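Local coordinates for protein binary enterotoxin of Clostridium perfringens component a (Clostridium perfringens, PDB 5WTZ) that probably transfers ADP-ribose from NAD+ to actin, as the enzymatic component of a binary, iota-like enterotoxin, at residues 258-263 and 273-278; 367-372 and 389-394. All coordinates share one frame; numbering follows the deposited sequence.

Contact 1 (258-263 and 273-278); sequences NKYLLD and EDLEEK. With NAD (nicotinamide-adenine-dinucleotide), chain B.
Y260 carries its ring away from the backbone N (chi1 179°), out toward residues 273-278, where L275 and E276 receive it. E276 sets off beside its own backbone N and then bends at chi2, a fold that swings its carboxylate round to the phenol end of the ring. The bond made there is short, Y260 OH donating to E276 OE2 at 2.6 Å. The hydroxyl comes from above the carboxylate rather than within its plane, and the two flat groups stand 88° apart, OE2 lying at the ring edge close to CE2. L275 lies over one face of the ring, CB above it, with its CD1 packing 3.7 Å from Y260 CD1. One aromatic side chain thus carries the whole contact, greasy over a face and polar at its tip. The other flank of helix 240-263 looks onto the bound NAD. There N258 ND2 donates an almost straight bond (171°) to the phosphate oxygen O1A of NAD at 3.0 Å, and L262 CD1 lies 3.4 Å from N1A of the adenine. The OH of Y249 also bonds N258 ND2, and a weak bond from F340 N reaches OD1, which together should help to fix the rotation of the amide. The two segments belong to consecutive helices, 240-263 and 272-286, joined by a short connection; I266 from that connection and I279 of the second helix also touch Y260.

Contact 2 (367-372 and 389-394); sequences GSNAAY and HGYSYK
The backbone N of N369 donates to Y391 OH at 2.7 Å, nearly straight at 166°, and this hydrogen bond joins the two segments. Y391 follows G390 in a G1 beta bulge, both residues facing V337 of the edge strand 334-337, in the run that becomes strand 391-403 of the five-stranded sheet in the ADP-ribosyltransferase domain. G390 has the positive phi that suits a glycine in this place. From there the tyrosine reaches across to the turn leading into strand 370-372, an edge strand of the smaller three-stranded sheet, so the phenol links the larger sheet to the loop that enters the smaller one. L420 of strand 411-420 touches both Y391 and S368. The side chain of N369 crosses the tyrosine at about a right angle, its amide plane turned 52° from the ring. Its CG lies beside its backbone N (chi1 -65°), which keeps the amide close to the hydroxyl without bonding it; N369 OD1 instead accepts from K290, whose NZ also bonds G367 O. S368 OG likewise turns elsewhere, to the carbonyl of P365. The asparagine side chain packs by the phenol oxygen, N369 CB closest at 3.3 Å from Y391 OH.

Contact 1 and contact 2 both belong to the same ADP-ribosyltransferase domain, in series along the chain, with their centres about 18 Å apart. They meet directly where L261 CD1 packs 4.0 Å from H389 CB, bringing the helix of contact 1 against the residues that precede the bulge of contact 2. F340 helps bridge them, touching L261 and meeting the ring of H389 edge to face. NAD relates to them unequally: N258 and L262 of contact 1 touch it directly, whereas the side chain of Y391 remains about 10 Å from it. T339, itself an NAD-binding residue, is about 8 Å from the Y260 side chain and about 9 Å from that of Y391.

Contact 1 (258-263 and 273-278)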
loop_
_atom_site.group_PDB
_atom_site.type_symbol
_atom_site.label_atom_id
_atom_site.label_comp_id
_atom_site.label_asym_id
_atom_site.label_seq_id
_atom_site.Cartn_x
_atom_site.Cartn_y
_atom_site.Cartn_z
ATOM N N ASN A 258 -13.486 21.693 9.704
ATOM C CA ASN A 258 -12.080 21.470 9.383
ATOM C C ASN A 258 -11.391 22.801 9.037
ATOM O O ASN A 258 -10.231 22.990 9.373
ATOM C CB ASN A 258 -11.933 20.418 8.269
ATOM C CG ASN A 258 -12.126 18.985 8.796
ATOM O OD1 ASN A 258 -11.930 18.710 9.988
ATOM N ND2 ASN A 258 -12.494 18.067 7.910
ATOM N N LYS A 259 -12.114 23.740 8.431
ATOM C CA LYS A 259 -11.573 25.092 8.220
ATOM C C LYS A 259 -11.160 25.764 9.536
ATOM O O LYS A 259 -10.099 26.384 9.627
ATOM C CB LYS A 259 -12.581 25.985 7.503
ATOM C CG LYS A 259 -12.513 25.974 5.980
ATOM C CD LYS A 259 -13.595 26.910 5.419
ATOM C CE LYS A 259 -13.630 26.948 3.895
ATOM N NZ LYS A 259 -14.474 28.097 3.432
ATOM N N TYR A 260 -12.009 25.653 10.549
ATOM C CA TYR A 260 -11.725 26.251 11.839
ATOM C C TYR A 260 -10.532 25.582 12.512
ATOM O O TYR A 260 -9.672 26.249 13.085
ATOM C CB TYR A 260 -12.940 26.160 12.748
ATOM C CG TYR A 260 -12.674 26.753 14.102
ATOM C CD1 TYR A 260 -12.679 28.127 14.286
ATOM C CD2 TYR A 260 -12.386 25.941 15.195
ATOM C CE1 TYR A 260 -12.424 28.680 15.527
ATOM C CE2 TYR A 260 -12.125 26.483 16.436
ATOM C CZ TYR A 260 -12.149 27.853 16.595
ATOM O OH TYR A 260 -11.890 28.402 17.824
ATOM N N LEU A 261 -10.499 24.257 12.461
ATOM C CA LEU A 261 -9.393 23.504 13.042
ATOM C C LEU A 261 -8.073 23.849 12.354
ATOM O O LEU A 261 -7.025 23.892 12.996
ATOM C CB LEU A 261 -9.654 21.995 12.948
ATOM C CG LEU A 261 -10.575 21.361 13.999
ATOM C CD1 LEU A 261 -10.841 19.905 13.688
ATOM C CD2 LEU A 261 -10.006 21.500 15.405
ATOM N N LEU A 262 -8.128 24.120 11.056
ATOM C CA LEU A 262 -6.896 24.346 10.312
ATOM C C LEU A 262 -6.272 25.706 10.643
ATOM O O LEU A 262 -5.062 25.792 10.867
ATOM C CB LEU A 262 -7.145 24.219 8.808
ATOM C CG LEU A 262 -5.911 24.412 7.926
ATOM C CD1 LEU A 262 -4.850 23.314 8.163
ATOM C CD2 LEU A 262 -6.326 24.474 6.468
ATOM N N ASP A 263 -7.083 26.761 10.699
ATOM C CA ASP A 263 -6.542 28.102 10.935
ATOM C C ASP A 263 -7.511 29.070 11.610
ATOM O O ASP A 263 -7.352 30.286 11.511
ATOM C CB ASP A 263 -6.071 28.706 9.611
ATOM C CG ASP A 263 -7.172 28.766 8.574
ATOM O OD1 ASP A 263 -8.347 28.565 8.941
ATOM O OD2 ASP A 263 -6.865 29.004 7.389
ATOM N N GLU A 273 -17.777 29.345 19.988
ATOM C CA GLU A 273 -18.355 28.373 20.920
ATOM C C GLU A 273 -19.136 27.266 20.209
ATOM O O GLU A 273 -19.026 26.094 20.569
ATOM C CB GLU A 273 -19.259 29.068 21.950
ATOM C CG GLU A 273 -18.900 30.516 22.239
ATOM C CD GLU A 273 -19.550 31.493 21.274
ATOM O OE1 GLU A 273 -20.774 31.375 21.042
ATOM O OE2 GLU A 273 -18.837 32.373 20.744
ATOM N N ASP A 274 -19.914 27.628 19.195
ATOM C CA ASP A 274 -20.673 26.621 18.457
ATOM C C ASP A 274 -19.749 25.656 17.722
ATOM O O ASP A 274 -20.009 24.453 17.667
ATOM C CB ASP A 274 -21.631 27.285 17.470
ATOM C CG ASP A 274 -22.819 27.924 18.159
ATOM O OD1 ASP A 274 -23.686 27.188 18.684
ATOM O OD2 ASP A 274 -22.879 29.166 18.182
ATOM N N LEU A 275 -18.672 26.188 17.156
ATOM C CA LEU A 275 -17.690 25.357 16.472
ATOM C C LEU A 275 -16.934 24.476 17.453
ATOM O O LEU A 275 -16.749 23.285 17.202
ATOM C CB LEU A 275 -16.702 26.215 15.683
ATOM C CG LEU A 275 -17.175 26.769 14.340
ATOM C CD1 LEU A 275 -16.370 28.008 13.985
ATOM C CD2 LEU A 275 -17.058 25.720 13.251
ATOM N N GLU A 276 -16.489 25.061 18.563
ATOM C CA GLU A 276 -15.784 24.291 19.590
ATOM C C GLU A 276 -16.640 23.146 20.143
ATOM O O GLU A 276 -16.137 22.049 20.357
ATOM C CB GLU A 276 -15.331 25.196 20.743
ATOM C CG GLU A 276 -14.367 26.313 20.361
ATOM C CD GLU A 276 -12.980 25.826 19.982
ATOM O OE1 GLU A 276 -12.762 24.597 19.890
ATOM O OE2 GLU A 276 -12.093 26.684 19.779
ATOM N N GLU A 277 -17.921 23.407 20.378
ATOM C CA GLU A 277 -18.827 22.392 20.919
ATOM C C GLU A 277 -18.912 21.214 19.962
ATOM O O GLU A 277 -18.871 20.056 20.376
ATOM C CB GLU A 277 -20.239 22.956 21.165
ATOM C CG GLU A 277 -21.173 21.945 21.864
ATOM C CD GLU A 277 -22.649 22.085 21.472
ATOM O OE1 GLU A 277 -22.998 23.038 20.742
ATOM O OE2 GLU A 277 -23.466 21.234 21.894
ATOM N N LYS A 278 -19.045 21.516 18.677
ATOM C CA LYS A 278 -19.130 20.465 17.679
ATOM C C LYS A 278 -17.835 19.665 17.637
ATOM O O LYS A 278 -17.851 18.431 17.593
ATOM C CB LYS A 278 -19.433 21.049 16.302
ATOM C CG LYS A 278 -20.780 21.742 16.216
ATOM C CD LYS A 278 -21.449 21.491 14.877
ATOM C CE LYS A 278 -22.526 22.536 14.608
ATOM N NZ LYS A 278 -21.912 23.835 14.193
HETATM P PA NAD B . -12.125 18.104 4.085
HETATM O O1A NAD B . -12.731 19.057 5.088
HETATM O O2A NAD B . -11.114 17.088 4.524
HETATM O O5B NAD B . -11.445 18.937 2.882
HETATM C C5B NAD B . -12.004 20.143 2.351
HETATM C C4B NAD B . -10.896 20.978 1.737
HETATM O O4B NAD B . -9.989 21.346 2.785
HETATM C C3B NAD B . -10.102 20.199 0.692
HETATM O O3B NAD B . -9.746 21.097 -0.372
HETATM C C2B NAD B . -8.864 19.752 1.458
HETATM O O2B NAD B . -7.718 19.600 0.614
HETATM C C1B NAD B . -8.675 20.859 2.489
HETATM N N9A NAD B . -8.068 20.289 3.709
HETATM C C8A NAD B . -8.554 19.284 4.461
HETATM N N7A NAD B . -7.717 19.017 5.501
HETATM C C5A NAD B . -6.675 19.850 5.392
HETATM C C6A NAD B . -5.433 20.106 6.149
HETATM N N6A NAD B . -5.145 19.380 7.252
HETATM N N1A NAD B . -4.595 21.066 5.689
HETATM C C2A NAD B . -4.880 21.796 4.596
HETATM N N3A NAD B . -6.001 21.625 3.868
HETATM C C4A NAD B . -6.904 20.677 4.211
HETATM O O3 NAD B . -13.351 17.327 3.402
HETATM P PN NAD B . -13.378 16.457 2.050
HETATM O O1N NAD B . -12.518 15.232 2.268
HETATM O O2N NAD B . -13.138 17.385 0.883
HETATM O O5D NAD B . -14.936 16.055 2.048
HETATM C C5D NAD B . -15.550 15.417 3.167
HETATM C C4D NAD B . -16.888 14.845 2.735
HETATM O O4D NAD B . -16.670 13.681 1.936
HETATM C C3D NAD B . -17.663 14.356 3.942
HETATM O O3D NAD B . -19.056 14.329 3.583
HETATM C C2D NAD B . -17.156 12.943 4.128
HETATM O O2D NAD B . -18.130 12.112 4.769
HETATM C C1D NAD B . -16.835 12.493 2.701
HETATM N N1N NAD B . -15.611 11.672 2.594
HETATM C C2N NAD B . -14.546 12.103 1.889
HETATM C C3N NAD B . -13.393 11.315 1.793
HETATM C C7N NAD B . -12.191 11.764 1.009
HETATM O O7N NAD B . -11.940 12.962 0.825
HETATM N N7N NAD B . -11.441 10.800 0.500
HETATM C C4N NAD B . -13.334 10.070 2.408
HETATM C C5N NAD B . -14.441 9.651 3.128
HETATM C C6N NAD B . -15.567 10.476 3.201
#

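Contact 2 (367-372 and 389-394)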
loop_
_atom_site.group_PDB
_atom_site.type_symbol
_atom_site.label_atom_id
_atom_site.label_comp_id
_atom_site.label_asym_id
_atom_site.label_seq_id
_atom_site.Cartn_x
_atom_site.Cartn_y
_atom_site.Cartn_z
ATOM N N GLY A 367 -5.450 0.835 17.926
ATOM C CA GLY A 367 -5.381 1.792 19.021
ATOM C C GLY A 367 -5.627 3.245 18.650
ATOM O O GLY A 367 -5.757 4.101 19.537
ATOM N N SER A 368 -5.694 3.529 17.354
ATOM C CA SER A 368 -6.002 4.879 16.862
ATOM C C SER A 368 -7.401 5.363 17.276
ATOM O O SER A 368 -8.373 4.604 17.258
ATOM C CB SER A 368 -5.869 4.925 15.333
ATOM O OG SER A 368 -4.551 4.575 14.949
ATOM N N ASN A 369 -7.516 6.636 17.621
ATOM C CA ASN A 369 -8.831 7.196 17.920
ATOM C C ASN A 369 -9.542 7.558 16.619
ATOM O O ASN A 369 -9.369 8.659 16.080
ATOM C CB ASN A 369 -8.716 8.415 18.854
ATOM C CG ASN A 369 -8.178 8.041 20.221
ATOM O OD1 ASN A 369 -8.439 6.942 20.708
ATOM N ND2 ASN A 369 -7.420 8.944 20.847
ATOM N N ALA A 370 -10.328 6.605 16.121
ATOM C CA ALA A 370 -11.012 6.691 14.833
ATOM C C ALA A 370 -12.212 5.771 14.877
ATOM O O ALA A 370 -12.228 4.818 15.677
ATOM C CB ALA A 370 -10.063 6.291 13.657
ATOM N N ALA A 371 -13.224 6.042 14.055
ATOM C CA ALA A 371 -14.411 5.184 14.019
ATOM C C ALA A 371 -14.904 4.954 12.595
ATOM O O ALA A 371 -14.761 5.826 11.729
ATOM C CB ALA A 371 -15.536 5.776 14.877
ATOM N N TYR A 372 -15.468 3.768 12.353
ATOM C CA TYR A 372 -16.173 3.485 11.107
ATOM C C TYR A 372 -17.548 4.112 11.231
ATOM O O TYR A 372 -18.485 3.497 11.755
ATOM C CB TYR A 372 -16.285 1.982 10.856
ATOM C CG TYR A 372 -16.842 1.597 9.500
ATOM C CD1 TYR A 372 -18.214 1.541 9.265
ATOM C CD2 TYR A 372 -15.987 1.245 8.471
ATOM C CE1 TYR A 372 -18.721 1.164 8.016
ATOM C CE2 TYR A 372 -16.481 0.865 7.232
ATOM C CZ TYR A 372 -17.835 0.826 7.011
ATOM O OH TYR A 372 -18.281 0.444 5.763
ATOM N N HIS A 389 -8.854 14.605 15.304
ATOM C CA HIS A 389 -7.915 15.665 14.952
ATOM C C HIS A 389 -6.606 15.523 15.736
ATOM O O HIS A 389 -6.576 14.919 16.811
ATOM C CB HIS A 389 -8.547 17.033 15.204
ATOM C CG HIS A 389 -8.817 17.322 16.646
ATOM N ND1 HIS A 389 -8.070 18.214 17.379
ATOM C CD2 HIS A 389 -9.763 16.838 17.487
ATOM C CE1 HIS A 389 -8.543 18.273 18.614
ATOM N NE2 HIS A 389 -9.568 17.449 18.705
ATOM N N GLY A 390 -5.519 16.062 15.189
ATOM C CA GLY A 390 -4.297 16.209 15.956
ATOM C C GLY A 390 -3.305 15.065 15.865
ATOM O O GLY A 390 -2.386 14.991 16.673
ATOM N N TYR A 391 -3.489 14.167 14.905
ATOM C CA TYR A 391 -2.478 13.136 14.631
ATOM C C TYR A 391 -1.510 13.682 13.601
ATOM O O TYR A 391 -1.570 14.861 13.265
ATOM C CB TYR A 391 -3.122 11.847 14.116
ATOM C CG TYR A 391 -3.758 10.950 15.180
ATOM C CD1 TYR A 391 -2.972 10.226 16.085
ATOM C CD2 TYR A 391 -5.139 10.789 15.232
ATOM C CE1 TYR A 391 -3.559 9.385 17.046
ATOM C CE2 TYR A 391 -5.739 9.962 16.189
ATOM C CZ TYR A 391 -4.944 9.255 17.081
ATOM O OH TYR A 391 -5.553 8.434 18.009
ATOM N N SER A 392 -0.629 12.820 13.097
ATOM C CA SER A 392 0.326 13.187 12.050
ATOM C C SER A 392 0.451 12.081 11.016
ATOM O O SER A 392 0.171 10.918 11.308
ATOM C CB SER A 392 1.708 13.479 12.635
ATOM O OG SER A 392 1.658 14.507 13.607
ATOM N N TYR A 393 0.873 12.451 9.812
ATOM C CA TYR A 393 1.244 11.492 8.779
ATOM C C TYR A 393 2.751 11.342 8.744
ATOM O O TYR A 393 3.463 12.345 8.669
ATOM C CB TYR A 393 0.807 11.948 7.391
ATOM C CG TYR A 393 -0.660 12.133 7.129
ATOM C CD1 TYR A 393 -1.609 11.206 7.554
ATOM C CD2 TYR A 393 -1.091 13.233 6.406
ATOM C CE1 TYR A 393 -2.957 11.390 7.262
ATOM C CE2 TYR A 393 -2.418 13.425 6.114
ATOM C CZ TYR A 393 -3.347 12.506 6.538
ATOM O OH TYR A 393 -4.652 12.718 6.208
ATOM N N LYS A 394 3.245 10.109 8.802
ATOM C CA LYS A 394 4.637 9.846 8.481
ATOM C C LYS A 394 4.648 9.353 7.031
ATOM O O LYS A 394 4.052 8.315 6.718
ATOM C CB LYS A 394 5.247 8.825 9.453
ATOM C CG LYS A 394 6.650 8.342 9.083
ATOM C CD LYS A 394 7.216 7.390 10.143
ATOM C CE LYS A 394 6.482 6.038 10.161
ATOM N NZ LYS A 394 6.929 5.119 9.062
#